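Local coordinates for protein BrkA autotransporter (Bordetella pertussis, PDB 3QQ2) that forms the outer-membrane beta-barrel translocator of a serum-resistance autotransporter, a hydrophilic pore through which the passenger domain reaches the bacterial cell surface, at residues A[19-33]-A[270-284]. The protein carries 1 engineered substitution. Sequence-based numbering, arbitrary orientation.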
loop_
_atom_site.group_PDB
_atom_site.type_symbol
_atom_site.label_atom_id
_atom_site.label_comp_id
_atom_site.label_asym_id
_atom_site.label_seq_id
_atom_site.Cartn_x
_atom_site.Cartn_y
_atom_site.Cartn_z
ATOM N N ASP A 19 46.205 -23.111 -8.564
ATOM C CA ASP A 19 44.857 -22.925 -9.143
ATOM C C ASP A 19 45.010 -22.058 -10.397
ATOM O O ASP A 19 45.681 -21.026 -10.363
ATOM C CB ASP A 19 43.964 -22.260 -8.097
ATOM C CG ASP A 19 42.484 -22.494 -8.335
ATOM O OD1 ASP A 19 41.937 -21.852 -9.256
ATOM O OD2 ASP A 19 41.860 -23.289 -7.585
ATOM N N ALA A 20 44.431 -22.502 -11.510
ATOM C CA ALA A 20 44.363 -21.707 -12.732
ATOM C C ALA A 20 42.909 -21.310 -13.005
ATOM O O ALA A 20 42.541 -20.975 -14.146
ATOM C CB ALA A 20 44.907 -22.496 -13.891
ATOM N N GLY A 21 42.091 -21.355 -11.952
ATOM C CA GLY A 21 40.658 -21.124 -12.062
ATOM C C GLY A 21 39.899 -22.416 -11.846
ATOM O O GLY A 21 40.515 -23.477 -11.728
ATOM N N GLY A 22 38.567 -22.327 -11.777
ATOM C CA GLY A 22 37.698 -23.506 -11.619
ATOM C C GLY A 22 36.226 -23.187 -11.380
ATOM O O GLY A 22 35.841 -22.024 -11.330
ATOM N N PRO A 23 35.380 -24.223 -11.271
ATOM C CA PRO A 23 33.994 -24.030 -10.902
ATOM C C PRO A 23 33.897 -24.011 -9.401
ATOM O O PRO A 23 34.774 -24.560 -8.732
ATOM C CB PRO A 23 33.335 -25.300 -11.417
ATOM C CG PRO A 23 34.369 -26.331 -11.228
ATOM C CD PRO A 23 35.662 -25.637 -11.579
ATOM N N TRP A 24 32.848 -23.389 -8.871
ATOM C CA TRP A 24 32.613 -23.357 -7.412
ATOM C C TRP A 24 31.130 -23.262 -7.066
ATOM O O TRP A 24 30.337 -22.801 -7.866
ATOM C CB TRP A 24 33.427 -22.249 -6.720
ATOM C CG TRP A 24 33.206 -20.887 -7.267
ATOM C CD1 TRP A 24 33.961 -20.249 -8.208
ATOM C CD2 TRP A 24 32.169 -19.964 -6.898
ATOM N NE1 TRP A 24 33.461 -18.984 -8.451
ATOM C CE2 TRP A 24 32.368 -18.783 -7.653
ATOM C CE3 TRP A 24 31.107 -20.013 -5.991
ATOM C CZ2 TRP A 24 31.534 -17.679 -7.545
ATOM C CZ3 TRP A 24 30.287 -18.911 -5.876
ATOM C CH2 TRP A 24 30.496 -17.759 -6.656
ATOM N N ALA A 25 30.756 -23.748 -5.895
ATOM C CA ALA A 25 29.411 -23.535 -5.399
ATOM C C ALA A 25 29.435 -23.108 -3.939
ATOM O O ALA A 25 30.202 -23.646 -3.120
ATOM C CB ALA A 25 28.564 -24.787 -5.576
ATOM N N ARG A 26 28.597 -22.140 -3.594
ATOM C CA ARG A 26 28.519 -21.731 -2.188
ATOM C C ARG A 26 27.103 -21.548 -1.733
ATOM O O ARG A 26 26.324 -20.850 -2.369
ATOM C CB ARG A 26 29.334 -20.464 -1.910
ATOM C CG ARG A 26 28.758 -19.183 -2.481
ATOM C CD ARG A 26 29.589 -18.001 -1.989
ATOM N NE ARG A 26 28.824 -16.758 -1.887
ATOM C CZ ARG A 26 28.128 -16.403 -0.817
ATOM N NH1 ARG A 26 28.083 -17.198 0.246
ATOM N NH2 ARG A 26 27.473 -15.258 -0.806
ATOM N N THR A 27 26.775 -22.191 -0.626
ATOM C CA THR A 27 25.493 -21.970 0.005
ATOM C C THR A 27 25.680 -21.126 1.276
ATOM O O THR A 27 26.803 -20.940 1.739
ATOM C CB THR A 27 24.786 -23.297 0.284
ATOM O OG1 THR A 27 23.528 -23.019 0.883
ATOM C CG2 THR A 27 25.598 -24.171 1.238
ATOM N N PHE A 28 24.586 -20.605 1.823
ATOM C CA PHE A 28 24.629 -19.789 3.043
ATOM C C PHE A 28 23.247 -19.555 3.600
ATOM O O PHE A 28 22.248 -19.675 2.882
ATOM C CB PHE A 28 25.275 -18.430 2.785
ATOM C CG PHE A 28 24.448 -17.514 1.922
ATOM C CD1 PHE A 28 24.444 -17.647 0.536
ATOM C CD2 PHE A 28 23.681 -16.511 2.488
ATOM C CE1 PHE A 28 23.680 -16.802 -0.264
ATOM C CE2 PHE A 28 22.923 -15.667 1.681
ATOM C CZ PHE A 28 22.922 -15.820 0.308
ATOM N N SER A 29 23.202 -19.175 4.872
ATOM C CA SER A 29 21.951 -18.959 5.570
ATOM C C SER A 29 22.182 -18.192 6.869
ATOM O O SER A 29 22.965 -18.601 7.707
ATOM C CB SER A 29 21.313 -20.299 5.869
ATOM O OG SER A 29 20.231 -20.130 6.747
ATOM N N GLU A 30 21.486 -17.084 7.052
ATOM C CA GLU A 30 21.768 -16.221 8.186
ATOM C C GLU A 30 20.487 -15.725 8.807
ATOM O O GLU A 30 19.663 -15.172 8.096
ATOM C CB GLU A 30 22.594 -15.040 7.695
ATOM C CG GLU A 30 22.741 -13.929 8.672
ATOM C CD GLU A 30 23.856 -12.993 8.290
ATOM O OE1 GLU A 30 25.044 -13.385 8.442
ATOM O OE2 GLU A 30 23.541 -11.858 7.849
ATOM N N ARG A 31 20.306 -15.907 10.114
ATOM C CA ARG A 31 19.119 -15.341 10.774
ATOM C C ARG A 31 19.356 -13.983 11.407
ATOM O O ARG A 31 20.151 -13.842 12.340
ATOM C CB ARG A 31 18.476 -16.281 11.798
ATOM C CG ARG A 31 17.112 -15.765 12.261
ATOM C CD ARG A 31 16.450 -16.695 13.265
ATOM N NE ARG A 31 15.131 -16.219 13.663
ATOM C CZ ARG A 31 14.081 -16.167 12.844
ATOM N NH1 ARG A 31 12.907 -15.714 13.280
ATOM N NH2 ARG A 31 14.201 -16.556 11.577
ATOM N N GLN A 32 18.624 -12.989 10.924
ATOM C CA GLN A 32 18.707 -11.669 11.516
ATOM C C GLN A 32 17.522 -11.430 12.413
ATOM O O GLN A 32 16.393 -11.754 12.049
ATOM C CB GLN A 32 18.838 -10.607 10.435
ATOM C CG GLN A 32 20.207 -10.688 9.769
ATOM C CD GLN A 32 20.271 -10.097 8.379
ATOM O OE1 GLN A 32 20.114 -8.881 8.188
ATOM N NE2 GLN A 32 20.545 -10.950 7.394
ATOM N N GLN A 33 17.808 -10.932 13.615
ATOM C CA GLN A 33 16.806 -10.360 14.512
ATOM C C GLN A 33 17.079 -8.872 14.543
ATOM O O GLN A 33 17.916 -8.403 15.315
ATOM C CB GLN A 33 16.936 -10.901 15.931
ATOM C CG GLN A 33 16.771 -12.391 16.084
ATOM C CD GLN A 33 17.117 -12.861 17.484
ATOM O OE1 GLN A 33 18.213 -12.609 18.001
ATOM N NE2 GLN A 33 16.178 -13.552 18.105
ATOM N N ILE A 270 20.820 -4.511 15.072
ATOM C CA ILE A 270 21.099 -5.838 14.515
ATOM C C ILE A 270 21.312 -6.931 15.577
ATOM O O ILE A 270 21.791 -6.645 16.684
ATOM C CB ILE A 270 22.370 -5.719 13.663
ATOM C CG1 ILE A 270 23.022 -4.325 13.922
ATOM C CG2 ILE A 270 22.080 -6.144 12.202
ATOM C CD1 ILE A 270 23.477 -3.489 12.713
ATOM N N ASN A 271 20.940 -8.169 15.246
ATOM C CA ASN A 271 21.245 -9.339 16.089
ATOM C C ASN A 271 21.167 -10.667 15.352
ATOM O O ASN A 271 20.079 -11.145 15.044
ATOM C CB ASN A 271 20.367 -9.386 17.329
ATOM C CG ASN A 271 21.152 -9.172 18.581
ATOM O OD1 ASN A 271 21.099 -8.105 19.176
ATOM N ND2 ASN A 271 21.924 -10.187 18.984
ATOM N N ILE A 272 22.324 -11.265 15.084
ATOM C CA ILE A 272 22.411 -12.417 14.189
ATOM C C ILE A 272 22.738 -13.701 14.963
ATOM O O ILE A 272 23.888 -14.108 15.041
ATOM C CB ILE A 272 23.455 -12.159 13.092
ATOM C CG1 ILE A 272 23.037 -10.948 12.253
ATOM C CG2 ILE A 272 23.648 -13.387 12.255
ATOM C CD1 ILE A 272 24.151 -10.253 11.519
ATOM N N PRO A 273 21.715 -14.354 15.535
ATOM C CA PRO A 273 22.009 -15.500 16.381
ATOM C C PRO A 273 22.796 -16.572 15.662
ATOM O O PRO A 273 23.494 -17.340 16.331
ATOM C CB PRO A 273 20.625 -16.027 16.745
ATOM C CG PRO A 273 19.757 -14.845 16.645
ATOM C CD PRO A 273 20.270 -14.092 15.468
ATOM N N TRP A 274 22.678 -16.636 14.328
ATOM C CA TRP A 274 23.455 -17.583 13.512
ATOM C C TRP A 274 23.561 -17.241 12.049
ATOM O O TRP A 274 22.642 -16.724 11.461
ATOM C CB TRP A 274 22.966 -19.025 13.667
ATOM C CG TRP A 274 21.525 -19.228 13.476
ATOM C CD1 TRP A 274 20.575 -19.294 14.450
ATOM C CD2 TRP A 274 20.847 -19.438 12.234
ATOM N NE1 TRP A 274 19.330 -19.509 13.890
ATOM C CE2 TRP A 274 19.470 -19.601 12.531
ATOM C CE3 TRP A 274 21.263 -19.495 10.893
ATOM C CZ2 TRP A 274 18.512 -19.816 11.543
ATOM C CZ3 TRP A 274 20.302 -19.698 9.905
ATOM C CH2 TRP A 274 18.943 -19.860 10.240
ATOM N N SER A 275 24.705 -17.566 11.466
ATOM C CA SER A 275 24.984 -17.286 10.084
ATOM C C SER A 275 26.000 -18.317 9.610
ATOM O O SER A 275 27.168 -18.285 10.029
ATOM C CB SER A 275 25.555 -15.876 9.960
ATOM O OG SER A 275 26.248 -15.680 8.730
ATOM N N PHE A 276 25.547 -19.226 8.746
ATOM C CA PHE A 276 26.372 -20.310 8.195
ATOM C C PHE A 276 26.734 -20.056 6.739
ATOM O O PHE A 276 25.925 -19.538 5.984
ATOM C CB PHE A 276 25.632 -21.641 8.297
ATOM C CG PHE A 276 25.116 -21.952 9.681
ATOM C CD1 PHE A 276 23.749 -21.888 9.963
ATOM C CD2 PHE A 276 25.994 -22.311 10.714
ATOM C CE1 PHE A 276 23.258 -22.174 11.262
ATOM C CE2 PHE A 276 25.514 -22.604 12.020
ATOM C CZ PHE A 276 24.149 -22.537 12.291
ATOM N N HIS A 277 27.964 -20.389 6.367
ATOM C CA HIS A 277 28.416 -20.403 4.979
ATOM C C HIS A 277 29.154 -21.717 4.762
ATOM O O HIS A 277 29.969 -22.127 5.589
ATOM C CB HIS A 277 29.406 -19.271 4.687
ATOM C CG HIS A 277 28.838 -17.887 4.779
ATOM N ND1 HIS A 277 29.135 -17.025 5.819
ATOM C CD2 HIS A 277 28.042 -17.187 3.935
ATOM C CE1 HIS A 277 28.516 -15.869 5.631
ATOM N NE2 HIS A 277 27.847 -15.941 4.494
ATOM N N ALA A 278 28.869 -22.377 3.649
ATOM C CA ALA A 278 29.590 -23.582 3.240
ATOM C C ALA A 278 29.965 -23.342 1.808
ATOM O O ALA A 278 29.193 -22.743 1.070
ATOM C CB ALA A 278 28.710 -24.791 3.341
ATOM N N GLY A 279 31.141 -23.785 1.403
ATOM C CA GLY A 279 31.564 -23.562 0.029
ATOM C C GLY A 279 32.467 -24.655 -0.482
ATOM O O GLY A 279 33.289 -25.156 0.288
ATOM N N TYR A 280 32.312 -25.018 -1.761
ATOM C CA TYR A 280 33.186 -25.980 -2.426
ATOM C C TYR A 280 33.806 -25.400 -3.695
ATOM O O TYR A 280 33.121 -24.745 -4.467
ATOM C CB TYR A 280 32.433 -27.276 -2.784
ATOM C CG TYR A 280 33.204 -28.152 -3.778
ATOM C CD1 TYR A 280 33.126 -27.920 -5.157
ATOM C CD2 TYR A 280 34.041 -29.177 -3.343
ATOM C CE1 TYR A 280 33.848 -28.696 -6.068
ATOM C CE2 TYR A 280 34.760 -29.958 -4.258
ATOM C CZ TYR A 280 34.650 -29.704 -5.613
ATOM O OH TYR A 280 35.358 -30.449 -6.514
ATOM N N ARG A 281 35.083 -25.691 -3.941
ATOM C CA ARG A 281 35.754 -25.261 -5.177
ATOM C C ARG A 281 36.666 -26.360 -5.715
ATOM O O ARG A 281 37.377 -27.011 -4.945
ATOM C CB ARG A 281 36.555 -23.965 -4.960
ATOM C CG ARG A 281 37.524 -23.628 -6.098
ATOM C CD ARG A 281 38.158 -22.260 -5.936
ATOM N NE ARG A 281 39.019 -21.899 -7.067
ATOM C CZ ARG A 281 38.659 -21.111 -8.093
ATOM N NH1 ARG A 281 37.438 -20.567 -8.161
ATOM N NH2 ARG A 281 39.521 -20.865 -9.075
ATOM N N TYR A 282 36.645 -26.538 -7.039
ATOM C CA TYR A 282 37.418 -27.553 -7.775
ATOM C C TYR A 282 38.506 -26.821 -8.532
ATOM O O TYR A 282 38.229 -25.931 -9.335
ATOM C CB TYR A 282 36.502 -28.285 -8.769
ATOM C CG TYR A 282 37.009 -29.604 -9.373
ATOM C CD1 TYR A 282 38.355 -29.798 -9.670
ATOM C CD2 TYR A 282 36.106 -30.648 -9.699
ATOM C CE1 TYR A 282 38.808 -30.982 -10.227
ATOM C CE2 TYR A 282 36.556 -31.850 -10.263
ATOM C CZ TYR A 282 37.918 -31.997 -10.522
ATOM O OH TYR A 282 38.417 -33.155 -11.065
ATOM N N SER A 283 39.752 -27.195 -8.269
ATOM C CA SER A 283 40.906 -26.527 -8.867
ATOM C C SER A 283 41.183 -27.061 -10.260
ATOM O O SER A 283 42.100 -26.608 -10.952
ATOM C CB SER A 283 42.108 -26.664 -7.959
ATOM O OG SER A 283 41.932 -25.793 -6.869
ATOM N N PHE A 284 40.356 -28.032 -10.639
ATOM C CA PHE A 284 40.184 -28.528 -12.002
ATOM C C PHE A 284 41.451 -28.920 -12.747
ATOM O O PHE A 284 42.280 -28.063 -13.051
ATOM C CB PHE A 284 39.321 -27.587 -12.866
ATOM C CG PHE A 284 38.562 -28.321 -13.938
ATOM C CD1 PHE A 284 39.203 -28.714 -15.120
ATOM C CD2 PHE A 284 37.235 -28.692 -13.738
ATOM C CE1 PHE A 284 38.527 -29.429 -16.089
ATOM C CE2 PHE A 284 36.561 -29.410 -14.700
ATOM C CZ PHE A 284 37.212 -29.784 -15.878
ATOM O OXT PHE A 284 41.640 -30.096 -13.080
#
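R281 grips D19 side-on, NE and NH2 each giving a hydrogen to a different carboxylate oxygen. The bond from R281 NH2 to D19 OD1, 2.6 Å, is nearly straight (171°) and arrives on the syn side but tilted out of the carboxylate plane; R281 NE meets D19 OD2 at 3.2 Å from above that plane. From its opposite face S283 OG reaches OD2, while G21 N closes an Asx turn on OD1. With CG anti to the backbone N (chi1 167°) and an extended chain, R281 passes W24, whose CD1 lies at the guanidinium edge, and G22 CA lies over one face, toward its rim. NH2 also pairs with D54.

Beyond it, strands 21-33 and 274-282 run antiparallel, A25 and Y280 bonded both ways. H277 packs CD2 against F28 CB and meets the edge of the R26 guanidinium, both chains pointing the same way; R26 is salt-bridged to E50. S275 OG donates to the anti lone pair of E30 OE1 (2.6 Å). On the other face, R31 CB sits over the six-membered ring of W274, 3.7 Å from its centroid, and S29 OG lies at that ring's edge.

First and last strands thus close the autotransporter barrel, and the D19 carboxylate, with four donors, probably stays ionised.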